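SidF, inhibitor of growth family, member 3 (Legionella pneumophila subsp. pneumophila, PDB 4FYE) probably hydrolyses the 3-phosphate of phosphoinositides in membranes, as a phosphoinositide phosphatase of Legionella. Local coordinates at residues R188-A191 against P192-E196; F625-Q628 against T629-S633; V690-V693 against E694-D697; E699-T702 against I703-L706; I721-K724 against A725-A728. The protein carries 1 engineered substitution. All coordinates share one frame; numbering follows the deposited sequence.

Interactions 2 and 4 are buried and lie nearer the centre of the chain, whereas interactions 1, 3 and 5 are partly buried and further out. Interactions 2, 3 and 4 are early turns of helices, knit by backbone bonds; interaction 3 adds a serine cap and a water bridge, interaction 2 a threonine hydroxyl. Interactions 1 and 5 are turns in loops, closed by a weak backbone bond and by an aspartate respectively. Phe189 of 188-191 packs on Leu696 of interaction 3 and Glu699 of interaction 4, while Phe625 and Phe727 join interactions 2 and 5. Interactions 3 and 4 occupy consecutive helices, about 15 Å apart between centres.

Interaction 1 (R188-A191 against P192-E196); sequences RFKA and PNSKE
Lys190, the first residue beyond strand 184-189, arches its side chain over the hydroxyl of Ser194. Its CB lies 3.5 Å from Ser194 OG, and bends at the last two torsions (chi4 58°) curl the chain back, so that Lys190 NZ is also only 3.6 Å from Ser194 OG. The curled chain thus flanks the oxygen with CB, CG and CE. The ammonium group passes close to the carbonyl of Lys195, but its hydrogen bond goes to the carbonyl oxygen of Glu198, further along the same loop.

Ala191 follows as the first corner of a type II beta turn that runs to Ser194. The turn belongs to the loop of a beta hairpin, since strands 184-189 and 199-206 on its two sides are antiparallel neighbours in the six-stranded sheet. Pro192 and Asn193 take the two central positions; the positive phi of Asn193 (69°) supplies the left-handed conformation that this turn type needs at its third residue. The methyl of Ala191 rests beside the proline ring, with CB 3.5 Å from Pro192 CD, while the ring itself packs onto helix 692-699 through Asn692 and Leu696. The carbonyl of Ala191 points into the turn, where Ser194 N reaches Ala191 O at 3.0 Å. That bond is weak, because its N-H...O angle is just 132°. Beside it, Ser194 CB sits 3.2 Å from the same Ala191 O, and both Ala191 and Ser194 touch Gln200 of the returning strand.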
loop_
_atom_site.group_PDB
_atom_site.type_symbol
_atom_site.label_atom_id
_atom_site.label_comp_id
_atom_site.label_asym_id
_atom_site.label_seq_id
_atom_site.Cartn_x
_atom_site.Cartn_y
_atom_site.Cartn_z
ATOM N N ARG A 188 7.103 -17.261 -1.418
ATOM C CA ARG A 188 6.416 -18.531 -1.079
ATOM C C ARG A 188 6.986 -19.234 0.149
ATOM O O ARG A 188 8.218 -19.389 0.280
ATOM C CB ARG A 188 6.638 -19.533 -2.210
ATOM C CG ARG A 188 6.334 -18.907 -3.563
ATOM C CD ARG A 188 6.724 -19.846 -4.734
ATOM N NE ARG A 188 5.852 -21.006 -4.828
ATOM C CZ ARG A 188 5.390 -21.500 -5.979
ATOM N NH1 ARG A 188 5.725 -20.946 -7.144
ATOM N NH2 ARG A 188 4.591 -22.557 -5.969
ATOM N N PHE A 189 6.077 -19.756 0.973
ATOM C CA PHE A 189 6.388 -20.412 2.252
ATOM C C PHE A 189 5.179 -21.224 2.813
ATOM O O PHE A 189 4.039 -20.844 2.610
ATOM C CB PHE A 189 6.784 -19.351 3.331
ATOM C CG PHE A 189 5.710 -18.255 3.566
ATOM C CD1 PHE A 189 5.596 -17.157 2.705
ATOM C CD2 PHE A 189 4.798 -18.349 4.649
ATOM C CE1 PHE A 189 4.571 -16.193 2.859
ATOM C CE2 PHE A 189 3.785 -17.373 4.830
ATOM C CZ PHE A 189 3.702 -16.272 3.957
ATOM N N LYS A 190 5.428 -22.285 3.575
ATOM C CA LYS A 190 4.384 -22.927 4.379
ATOM C C LYS A 190 4.134 -22.180 5.693
ATOM O O LYS A 190 4.947 -22.216 6.598
ATOM C CB LYS A 190 4.756 -24.390 4.635
ATOM C CG LYS A 190 4.734 -25.260 3.366
ATOM C CD LYS A 190 5.513 -26.604 3.469
ATOM C CE LYS A 190 4.665 -27.736 4.053
ATOM N NZ LYS A 190 3.393 -28.044 3.302
ATOM N N ALA A 191 3.019 -21.470 5.800
ATOM C CA ALA A 191 2.619 -20.916 7.083
ATOM C C ALA A 191 2.356 -22.023 8.102
ATOM O O ALA A 191 1.970 -23.135 7.735
ATOM C CB ALA A 191 1.366 -20.106 6.902
ATOM N N PRO A 192 2.522 -21.720 9.386
ATOM C CA PRO A 192 2.065 -22.644 10.443
ATOM C C PRO A 192 0.621 -23.205 10.255
ATOM O O PRO A 192 -0.322 -22.420 10.009
ATOM C CB PRO A 192 2.146 -21.796 11.728
ATOM C CG PRO A 192 2.495 -20.412 11.322
ATOM C CD PRO A 192 3.017 -20.437 9.922
ATOM N N ASN A 193 0.464 -24.533 10.407
ATOM C CA ASN A 193 -0.818 -25.262 10.142
ATOM C C ASN A 193 -1.210 -25.307 8.667
ATOM O O ASN A 193 -2.416 -25.454 8.336
ATOM C CB ASN A 193 -2.072 -24.738 10.914
ATOM C CG ASN A 193 -1.834 -24.511 12.390
ATOM O OD1 ASN A 193 -2.004 -23.389 12.878
ATOM N ND2 ASN A 193 -1.463 -25.553 13.106
ATOM N N SER A 194 -0.242 -25.164 7.772
ATOM C CA SER A 194 -0.586 -25.336 6.362
ATOM C C SER A 194 -0.900 -26.808 6.179
ATOM O O SER A 194 -0.518 -27.615 7.013
ATOM C CB SER A 194 0.533 -24.886 5.417
ATOM O OG SER A 194 1.660 -25.734 5.520
ATOM N N LYS A 195 -1.620 -27.134 5.113
ATOM C CA LYS A 195 -1.959 -28.520 4.771
ATOM C C LYS A 195 -0.926 -29.145 3.798
ATOM O O LYS A 195 -0.147 -28.430 3.144
ATOM C CB LYS A 195 -3.384 -28.565 4.236
ATOM C CG LYS A 195 -4.404 -28.157 5.291
ATOM C CD LYS A 195 -5.605 -27.487 4.653
ATOM C CE LYS A 195 -6.757 -27.362 5.631
ATOM N NZ LYS A 195 -8.010 -27.257 4.838
ATOM N N GLU A 196 -0.875 -30.473 3.752
ATOM C CA GLU A 196 0.123 -31.201 2.925
ATOM C C GLU A 196 -0.090 -30.893 1.454
ATOM O O GLU A 196 -1.227 -30.800 0.981
ATOM C CB GLU A 196 0.051 -32.751 3.113
ATOM C CG GLU A 196 -0.852 -33.250 4.245
ATOM C CD GLU A 196 -2.194 -32.497 4.322
ATOM O OE1 GLU A 196 -2.794 -32.178 3.260
ATOM O OE2 GLU A 196 -2.643 -32.186 5.453
#

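Interaction 2 (F625-Q628 against T629-S633); sequences FKLQ and TLMAS
Phe625 and Thr629 meet at the start of alpha-helix 626-637, where Phe625 is the N-cap residue and its carbonyl begins the helical hydrogen bonding.

Among the polar contacts, Phe625 O carries two bonds from the same residue. Thr629 N approaches in the carbonyl plane at 2.9 Å from Phe625 O, whereas Thr629 OG1 donates at 2.8 Å to Phe625 O from well above that plane, 46° out of it. The hydroxyl reaches back because it stands beside its own backbone N, opposite the carbonyl carbon (chi1 -60°); the buried hydroxyl is thereby satisfied within its own turn. The regular backbone bonds continue with Met631 N to Leu627 O, almost straight at 174°, and Ala632 N to Gln628 O. In the first turn of the helix Leu627 N makes a weak bond of 3.3 Å to Gln628 OE1; the bend at chi2 folds the glutamine back for this, while its NE2 binds the carbonyl of Trp417.

The apolar contact is that of Leu627 and Met631, one turn apart, whose side chains run alongside each other in the same direction, with Leu627 CD1 3.9 Å from Met631 CG. Both press on Ala609 of helix 590-614, and Met631 goes on to Phe444 and Met448 of helix 438-458. On another flank Thr629 and Gln628 touch Leu656 of helix 652-668.

At the last residue of 629-633, Ser633 OG donates to Thr629 O at 2.6 Å, from the face of that carbonyl opposite to the one used by Ser633 N.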
loop_
_atom_site.group_PDB
_atom_site.type_symbol
_atom_site.label_atom_id
_atom_site.label_comp_id
_atom_site.label_asym_id
_atom_site.label_seq_id
_atom_site.Cartn_x
_atom_site.Cartn_y
_atom_site.Cartn_z
ATOM N N PHE A 625 0.148 -1.024 15.816
ATOM C CA PHE A 625 -0.522 -0.646 14.456
ATOM C C PHE A 625 -1.990 -1.075 14.393
ATOM O O PHE A 625 -2.584 -1.226 13.294
ATOM C CB PHE A 625 0.246 -1.310 13.290
ATOM C CG PHE A 625 1.606 -0.687 12.975
ATOM C CD1 PHE A 625 1.838 -0.135 11.707
ATOM C CD2 PHE A 625 2.614 -0.601 13.940
ATOM C CE1 PHE A 625 3.063 0.400 11.359
ATOM C CE2 PHE A 625 3.857 -0.049 13.609
ATOM C CZ PHE A 625 4.096 0.452 12.320
ATOM N N LYS A 626 -2.576 -1.381 15.555
ATOM C CA LYS A 626 -3.799 -2.210 15.614
ATOM C C LYS A 626 -5.047 -1.518 15.009
ATOM O O LYS A 626 -5.884 -2.183 14.365
ATOM C CB LYS A 626 -4.130 -2.613 17.041
ATOM C CG LYS A 626 -3.036 -3.348 17.758
ATOM C CD LYS A 626 -3.672 -4.200 18.836
ATOM C CE LYS A 626 -2.593 -4.872 19.680
ATOM N NZ LYS A 626 -3.357 -5.502 20.795
ATOM N N LEU A 627 -5.151 -0.198 15.176
ATOM C CA LEU A 627 -6.402 0.467 14.861
ATOM C C LEU A 627 -6.412 0.618 13.356
ATOM O O LEU A 627 -7.411 0.276 12.716
ATOM C CB LEU A 627 -6.586 1.800 15.600
ATOM C CG LEU A 627 -7.757 2.713 15.153
ATOM C CD1 LEU A 627 -9.109 2.001 15.234
ATOM C CD2 LEU A 627 -7.756 4.000 15.996
ATOM N N GLN A 628 -5.264 1.018 12.808
ATOM C CA GLN A 628 -5.056 1.136 11.371
ATOM C C GLN A 628 -5.300 -0.212 10.717
ATOM O O GLN A 628 -6.016 -0.320 9.698
ATOM C CB GLN A 628 -3.645 1.676 11.135
ATOM C CG GLN A 628 -3.335 3.019 11.849
ATOM C CD GLN A 628 -2.713 2.873 13.243
ATOM O OE1 GLN A 628 -3.080 2.012 13.989
ATOM N NE2 GLN A 628 -1.832 3.776 13.619
ATOM N N THR A 629 -4.774 -1.276 11.336
ATOM C CA THR A 629 -4.956 -2.633 10.771
ATOM C C THR A 629 -6.405 -3.054 10.798
ATOM O O THR A 629 -6.884 -3.629 9.820
ATOM C CB THR A 629 -4.175 -3.699 11.539
ATOM O OG1 THR A 629 -2.797 -3.362 11.478
ATOM C CG2 THR A 629 -4.342 -5.090 10.886
ATOM N N LEU A 630 -7.120 -2.692 11.876
ATOM C CA LEU A 630 -8.485 -3.115 12.050
ATOM C C LEU A 630 -9.297 -2.469 11.010
ATOM O O LEU A 630 -10.013 -3.138 10.248
ATOM C CB LEU A 630 -8.993 -2.798 13.445
ATOM C CG LEU A 630 -8.296 -3.782 14.390
ATOM C CD1 LEU A 630 -8.322 -3.423 15.899
ATOM C CD2 LEU A 630 -8.864 -5.168 14.129
ATOM N N MET A 631 -9.146 -1.170 10.904
ATOM C CA MET A 631 -9.933 -0.420 9.918
ATOM C C MET A 631 -9.574 -0.852 8.492
ATOM O O MET A 631 -10.460 -0.970 7.634
ATOM C CB MET A 631 -9.772 1.083 10.132
ATOM C CG MET A 631 -10.218 1.533 11.505
ATOM S SD MET A 631 -11.976 1.151 11.594
ATOM C CE MET A 631 -12.710 2.734 11.307
ATOM N N ALA A 632 -8.304 -1.196 8.233
ATOM C CA ALA A 632 -7.986 -1.564 6.829
ATOM C C ALA A 632 -8.617 -2.901 6.583
ATOM O O ALA A 632 -9.210 -3.144 5.545
ATOM C CB ALA A 632 -6.513 -1.623 6.593
ATOM N N SER A 633 -8.536 -3.780 7.564
ATOM C CA SER A 633 -9.160 -5.098 7.405
ATOM C C SER A 633 -10.681 -4.982 7.180
ATOM O O SER A 633 -11.275 -5.740 6.377
ATOM C CB SER A 633 -8.842 -5.923 8.637
ATOM O OG SER A 633 -7.412 -5.980 8.732
#

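Interaction 3 (V690-V693 against E694-D697); sequences VSNV and EQLD
Ser691 O is shared by two amides of the following turn: Gln695 N donates at 3.1 Å to Ser691 O, and Glu694 N adds a weak bond to it. Glu694 N also points at Ser691 OG, a long and weak capping bond of 3.4 Å but fairly straight at 156°. With chi1 at 72°, the hydroxyl stands between the backbone N and carbonyl carbon of Ser691, on the side where it can cap. Ser691 is therefore the N-cap of helix 692-699. In place of the direct return bond of a capping box, water 1 bridges the two residues, donating to Glu694 OE1 at 2.8 Å and accepting from Ser691 N.

Val690 crosses the glutamate at about a right angle. Its CG1 lies 3.4 Å from Glu694 CD, scarcely farther from either carboxylate oxygen, and CB rests against Glu694 CG. Beyond the helix, Thr685 N binds OE1 of this carboxylate and His686 N binds OE2. Further along, Asn692 and Gln695 lie alongside with their amide planes 62° apart, and Asp697 N closes the turn on Val693 O at 2.8 Å.

Asp697 itself bridges Arg684 and Ala728 N. The helix leans on Trp666 of helix 652-668 through Asn692, Val693 and Leu696, while Leu696 and Asp697 meet Phe679 of the short helix 678-681.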
loop_
_atom_site.group_PDB
_atom_site.type_symbol
_atom_site.label_atom_id
_atom_site.label_comp_id
_atom_site.label_asym_id
_atom_site.label_seq_id
_atom_site.Cartn_x
_atom_site.Cartn_y
_atom_site.Cartn_z
ATOM N N VAL A 690 9.163 -20.232 19.846
ATOM C CA VAL A 690 8.164 -19.143 19.699
ATOM C C VAL A 690 6.841 -19.717 19.263
ATOM O O VAL A 690 6.816 -20.749 18.625
ATOM C CB VAL A 690 8.559 -18.079 18.641
ATOM C CG1 VAL A 690 9.752 -17.245 19.082
ATOM C CG2 VAL A 690 8.747 -18.680 17.237
ATOM N N SER A 691 5.752 -19.017 19.543
ATOM C CA SER A 691 4.410 -19.481 19.143
ATOM C C SER A 691 4.215 -19.563 17.595
ATOM O O SER A 691 5.025 -19.062 16.788
ATOM C CB SER A 691 3.390 -18.520 19.722
ATOM O OG SER A 691 3.485 -17.297 18.983
ATOM N N ASN A 692 3.109 -20.139 17.174
ATOM C CA ASN A 692 2.767 -20.156 15.760
ATOM C C ASN A 692 2.592 -18.799 15.122
ATOM O O ASN A 692 3.086 -18.579 14.004
ATOM C CB ASN A 692 1.524 -20.970 15.571
ATOM C CG ASN A 692 1.819 -22.423 15.685
ATOM O OD1 ASN A 692 0.945 -23.210 15.980
ATOM N ND2 ASN A 692 3.057 -22.794 15.415
ATOM N N VAL A 693 1.942 -17.875 15.831
ATOM C CA VAL A 693 1.834 -16.499 15.319
ATOM C C VAL A 693 3.175 -15.866 15.009
ATOM O O VAL A 693 3.340 -15.268 13.941
ATOM C CB VAL A 693 0.996 -15.572 16.206
ATOM C CG1 VAL A 693 -0.461 -15.767 15.856
ATOM C CG2 VAL A 693 1.143 -15.966 17.637
ATOM N N GLU A 694 4.143 -16.076 15.899
ATOM C CA GLU A 694 5.461 -15.405 15.780
ATOM C C GLU A 694 6.217 -16.030 14.636
ATOM O O GLU A 694 6.983 -15.358 13.924
ATOM C CB GLU A 694 6.269 -15.484 17.091
ATOM C CG GLU A 694 7.641 -14.931 16.987
ATOM C CD GLU A 694 8.147 -14.351 18.294
ATOM O OE1 GLU A 694 7.436 -14.572 19.330
ATOM O OE2 GLU A 694 9.251 -13.702 18.272
ATOM N N GLN A 695 5.941 -17.305 14.439
ATOM C CA GLN A 695 6.570 -18.038 13.361
ATOM C C GLN A 695 6.063 -17.476 12.008
ATOM O O GLN A 695 6.848 -17.300 11.056
ATOM C CB GLN A 695 6.316 -19.556 13.514
ATOM C CG GLN A 695 7.210 -20.347 12.576
ATOM C CD GLN A 695 6.704 -21.750 12.182
ATOM O OE1 GLN A 695 6.949 -22.185 11.041
ATOM N NE2 GLN A 695 6.018 -22.467 13.115
ATOM N N LEU A 696 4.763 -17.183 11.935
ATOM C CA LEU A 696 4.237 -16.508 10.748
ATOM C C LEU A 696 4.884 -15.144 10.641
ATOM O O LEU A 696 5.322 -14.722 9.565
ATOM C CB LEU A 696 2.719 -16.332 10.842
ATOM C CG LEU A 696 1.871 -16.396 9.555
ATOM C CD1 LEU A 696 0.542 -15.676 9.671
ATOM C CD2 LEU A 696 2.516 -16.026 8.236
ATOM N N ASP A 697 4.920 -14.420 11.753
ATOM C CA ASP A 697 5.376 -13.061 11.680
ATOM C C ASP A 697 6.816 -13.083 11.087
ATOM O O ASP A 697 7.162 -12.220 10.349
ATOM C CB ASP A 697 5.277 -12.389 13.070
ATOM C CG ASP A 697 5.232 -10.844 13.001
ATOM O OD1 ASP A 697 4.759 -10.265 11.978
ATOM O OD2 ASP A 697 5.634 -10.198 14.000
HETATM O O HOH W 1 6.176 -16.740 20.536
#

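Interaction 4 (E699-T702 against I703-L706); sequences ELTT and IQAL
Gln704 lays the aliphatic root of its side chain over the carbonyl ends of Leu700 and Thr701: its CB is 3.4 Å from Thr701 O, and its CG 3.8 Å from Leu700 O. CG stands beside the backbone N, opposite the carbonyl carbon (chi1 -63°), and the extended chain then carries the amide back along the preceding turn, slanting across the side chain of Thr701 on its way to Gln654 and Arg655 of helix 652-668.

Ile703 comes near the Leu700 carbonyl from another direction, with its CG2 methyl 4.0 Å from Leu700 O. The isoleucine side chain also packs on His187 of strand 184-189 and Tyr204 of strand 199-206. This first part of helix 701-712 therefore sits between helix 652-668 and the six-stranded sheet.

Bonding within the turn is carried by the backbone. Ala705 N donates to Thr701 O at 3.0 Å. Thr702 O is shared: Leu706 N reaches it at 3.2 Å with an N-H...O angle of 157°, and Ala705 N adds a weak bond. The side chain of Leu706 follows its amide, with CB 3.8 Å from Thr702 O, and then meets Arg38.

The side chains here touch the oxygen-lined backbone of the previous turn more than one another. Thr701 O and Thr702 O are satisfied by Ala705 N and Leu706 N, so the backbone holds this buried turn together, while its side chains pack outward on His187, Tyr204 and helix 652-668.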
loop_
_atom_site.group_PDB
_atom_site.type_symbol
_atom_site.label_atom_id
_atom_site.label_comp_id
_atom_site.label_asym_id
_atom_site.label_seq_id
_atom_site.Cartn_x
_atom_site.Cartn_y
_atom_site.Cartn_z
ATOM N N GLU A 699 7.900 -14.693 8.806
ATOM C CA GLU A 699 7.960 -14.877 7.352
ATOM C C GLU A 699 7.885 -13.516 6.640
ATOM O O GLU A 699 8.513 -13.315 5.590
ATOM C CB GLU A 699 6.827 -15.775 6.851
ATOM C CG GLU A 699 6.801 -17.228 7.333
ATOM C CD GLU A 699 8.015 -18.008 6.874
ATOM O OE1 GLU A 699 8.152 -19.138 7.338
ATOM O OE2 GLU A 699 8.855 -17.504 6.078
ATOM N N LEU A 700 7.148 -12.583 7.239
ATOM C CA LEU A 700 6.662 -11.382 6.544
ATOM C C LEU A 700 7.698 -10.300 6.231
ATOM O O LEU A 700 7.432 -9.383 5.465
ATOM C CB LEU A 700 5.485 -10.800 7.311
ATOM C CG LEU A 700 4.557 -11.945 7.697
ATOM C CD1 LEU A 700 3.545 -11.445 8.712
ATOM C CD2 LEU A 700 3.862 -12.476 6.448
ATOM N N THR A 701 8.915 -10.367 6.744
ATOM C CA THR A 701 9.841 -9.234 6.389
ATOM C C THR A 701 10.498 -9.463 5.065
ATOM O O THR A 701 11.089 -8.541 4.438
ATOM C CB THR A 701 10.908 -8.997 7.437
ATOM O OG1 THR A 701 11.159 -10.259 8.092
ATOM C CG2 THR A 701 10.375 -7.947 8.462
ATOM N N THR A 702 10.366 -10.668 4.574
ATOM C CA THR A 702 11.129 -10.983 3.387
ATOM C C THR A 702 10.654 -10.269 2.123
ATOM O O THR A 702 11.483 -9.720 1.398
ATOM C CB THR A 702 11.567 -12.483 3.292
ATOM O OG1 THR A 702 10.876 -13.139 2.276
ATOM C CG2 THR A 702 11.392 -13.196 4.566
ATOM N N ILE A 703 9.335 -10.169 1.921
ATOM C CA ILE A 703 8.759 -9.391 0.809
ATOM C C ILE A 703 9.110 -7.905 0.959
ATOM O O ILE A 703 9.335 -7.255 -0.053
ATOM C CB ILE A 703 7.213 -9.627 0.644
ATOM C CG1 ILE A 703 6.724 -9.276 -0.762
ATOM C CG2 ILE A 703 6.354 -8.844 1.660
ATOM C CD1 ILE A 703 7.087 -10.314 -1.778
ATOM N N GLN A 704 9.216 -7.389 2.210
ATOM C CA GLN A 704 9.582 -6.019 2.452
ATOM C C GLN A 704 11.013 -5.769 2.002
ATOM O O GLN A 704 11.285 -4.755 1.410
ATOM C CB GLN A 704 9.450 -5.634 3.953
ATOM C CG GLN A 704 8.028 -5.742 4.447
ATOM C CD GLN A 704 7.921 -5.445 5.923
ATOM O OE1 GLN A 704 7.298 -6.216 6.673
ATOM N NE2 GLN A 704 8.529 -4.331 6.360
ATOM N N ALA A 705 11.924 -6.703 2.240
ATOM C CA ALA A 705 13.286 -6.401 1.863
ATOM C C ALA A 705 13.431 -6.446 0.343
ATOM O O ALA A 705 14.211 -5.664 -0.250
ATOM C CB ALA A 705 14.276 -7.309 2.559
ATOM N N LEU A 706 12.633 -7.304 -0.287
ATOM C CA LEU A 706 12.602 -7.388 -1.766
ATOM C C LEU A 706 12.055 -6.130 -2.404
ATOM O O LEU A 706 12.647 -5.606 -3.319
ATOM C CB LEU A 706 11.661 -8.515 -2.181
ATOM C CG LEU A 706 12.303 -9.834 -2.505
ATOM C CD1 LEU A 706 11.353 -10.623 -3.400
ATOM C CD2 LEU A 706 13.584 -9.536 -3.309
#

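Interaction 5 (I721-K724 against A725-A728); sequences IQDK and ANFA
Asp723 has CG opposite its backbone N (chi1 175°), which swings the carboxylate forward over the next residues; with Ile721 CG1 and Phe727 CG each beside its own backbone N (chi1 near -66°), those two side chains meet across the turn. Asp723 OD1 takes the amide of Ala725, N to OD1 3.0 Å, from above the carboxylate plane, making an Asx turn. The carbonyl of the same residue closes a second ring, Asn726 N donating to Asp723 O at 2.9 Å and 159°. A weak bond from Phe727 N to Lys724 O extends this short 3-10 turn.

Ile721 crosses the phenyl group obliquely, its CG1 4.1 Å from Phe727 CD2. Water 2 lies at the edge of the same ring, in its plane, and accepts from Gln722 N and from Asn726 ND2, its oxygen 3.3 Å from Asn726 ND2. Asn726 is held from outside too, OD1 by Arg683 and ND2 by the carbonyl of Gly621, while Arg655 and Lys659 make cation-pi contacts with Phe727.

The carboxylate thus gives Ala725 N, at the start of the 3-10 turn, an acceptor that the turn's own backbone does not supply, and its negative charge, if ionised, would probably strengthen this bond.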
loop_
_atom_site.group_PDB
_atom_site.type_symbol
_atom_site.label_atom_id
_atom_site.label_comp_id
_atom_site.label_asym_id
_atom_site.label_seq_id
_atom_site.Cartn_x
_atom_site.Cartn_y
_atom_site.Cartn_z
ATOM N N ILE A 721 11.142 0.533 15.380
ATOM C CA ILE A 721 10.181 -0.183 16.179
ATOM C C ILE A 721 9.970 0.581 17.504
ATOM O O ILE A 721 10.940 1.053 18.079
ATOM C CB ILE A 721 10.583 -1.654 16.369
ATOM C CG1 ILE A 721 10.520 -2.374 15.001
ATOM C CG2 ILE A 721 9.646 -2.321 17.346
ATOM C CD1 ILE A 721 11.339 -3.679 14.922
ATOM N N GLN A 722 8.707 0.725 17.938
ATOM C CA GLN A 722 8.358 1.497 19.121
ATOM C C GLN A 722 8.192 0.623 20.310
ATOM O O GLN A 722 8.537 1.031 21.390
ATOM C CB GLN A 722 7.041 2.260 18.940
ATOM C CG GLN A 722 7.183 3.447 17.978
ATOM C CD GLN A 722 8.309 4.380 18.343
ATOM O OE1 GLN A 722 9.333 4.397 17.681
ATOM N NE2 GLN A 722 8.131 5.153 19.401
ATOM N N ASP A 723 7.571 -0.540 20.113
ATOM C CA ASP A 723 7.484 -1.576 21.122
ATOM C C ASP A 723 7.873 -2.991 20.548
ATOM O O ASP A 723 7.219 -3.513 19.607
ATOM C CB ASP A 723 6.079 -1.571 21.709
ATOM C CG ASP A 723 5.870 -2.693 22.687
ATOM O OD1 ASP A 723 6.758 -3.593 22.744
ATOM O OD2 ASP A 723 4.821 -2.719 23.366
ATOM N N LYS A 724 8.933 -3.599 21.106
ATOM C CA LYS A 724 9.668 -4.656 20.376
ATOM C C LYS A 724 8.764 -5.920 20.301
ATOM O O LYS A 724 8.882 -6.758 19.429
ATOM C CB LYS A 724 11.024 -4.976 21.004
ATOM C CG LYS A 724 10.861 -5.538 22.393
ATOM C CD LYS A 724 12.166 -6.045 22.983
ATOM C CE LYS A 724 11.822 -6.879 24.232
ATOM N NZ LYS A 724 12.940 -7.426 25.048
ATOM N N ALA A 725 7.797 -6.005 21.197
ATOM C CA ALA A 725 6.926 -7.144 21.220
ATOM C C ALA A 725 5.905 -7.165 20.069
ATOM O O ALA A 725 5.260 -8.209 19.840
ATOM C CB ALA A 725 6.261 -7.180 22.569
ATOM N N ASN A 726 5.794 -6.032 19.348
ATOM C CA ASN A 726 5.003 -5.920 18.096
ATOM C C ASN A 726 5.525 -6.620 16.862
ATOM O O ASN A 726 4.729 -6.802 15.928
ATOM C CB ASN A 726 4.727 -4.466 17.708
ATOM C CG ASN A 726 3.755 -3.781 18.672
ATOM O OD1 ASN A 726 2.966 -4.457 19.315
ATOM N ND2 ASN A 726 3.814 -2.429 18.766
ATOM N N PHE A 727 6.821 -7.015 16.836
ATOM C CA PHE A 727 7.384 -7.619 15.646
ATOM C C PHE A 727 8.368 -8.753 15.951
ATOM O O PHE A 727 9.166 -8.683 16.897
ATOM C CB PHE A 727 8.060 -6.523 14.817
ATOM C CG PHE A 727 7.090 -5.509 14.259
ATOM C CD1 PHE A 727 6.402 -5.758 13.099
ATOM C CD2 PHE A 727 6.888 -4.283 14.908
ATOM C CE1 PHE A 727 5.499 -4.812 12.602
ATOM C CE2 PHE A 727 6.027 -3.337 14.404
ATOM C CZ PHE A 727 5.305 -3.620 13.258
ATOM N N ALA A 728 8.303 -9.798 15.144
ATOM C CA ALA A 728 9.221 -10.922 15.213
ATOM C C ALA A 728 10.658 -10.460 15.011
ATOM O O ALA A 728 11.584 -10.941 15.673
ATOM C CB ALA A 728 8.860 -11.942 14.172
HETATM O O HOH W 2 5.947 -0.612 17.065
#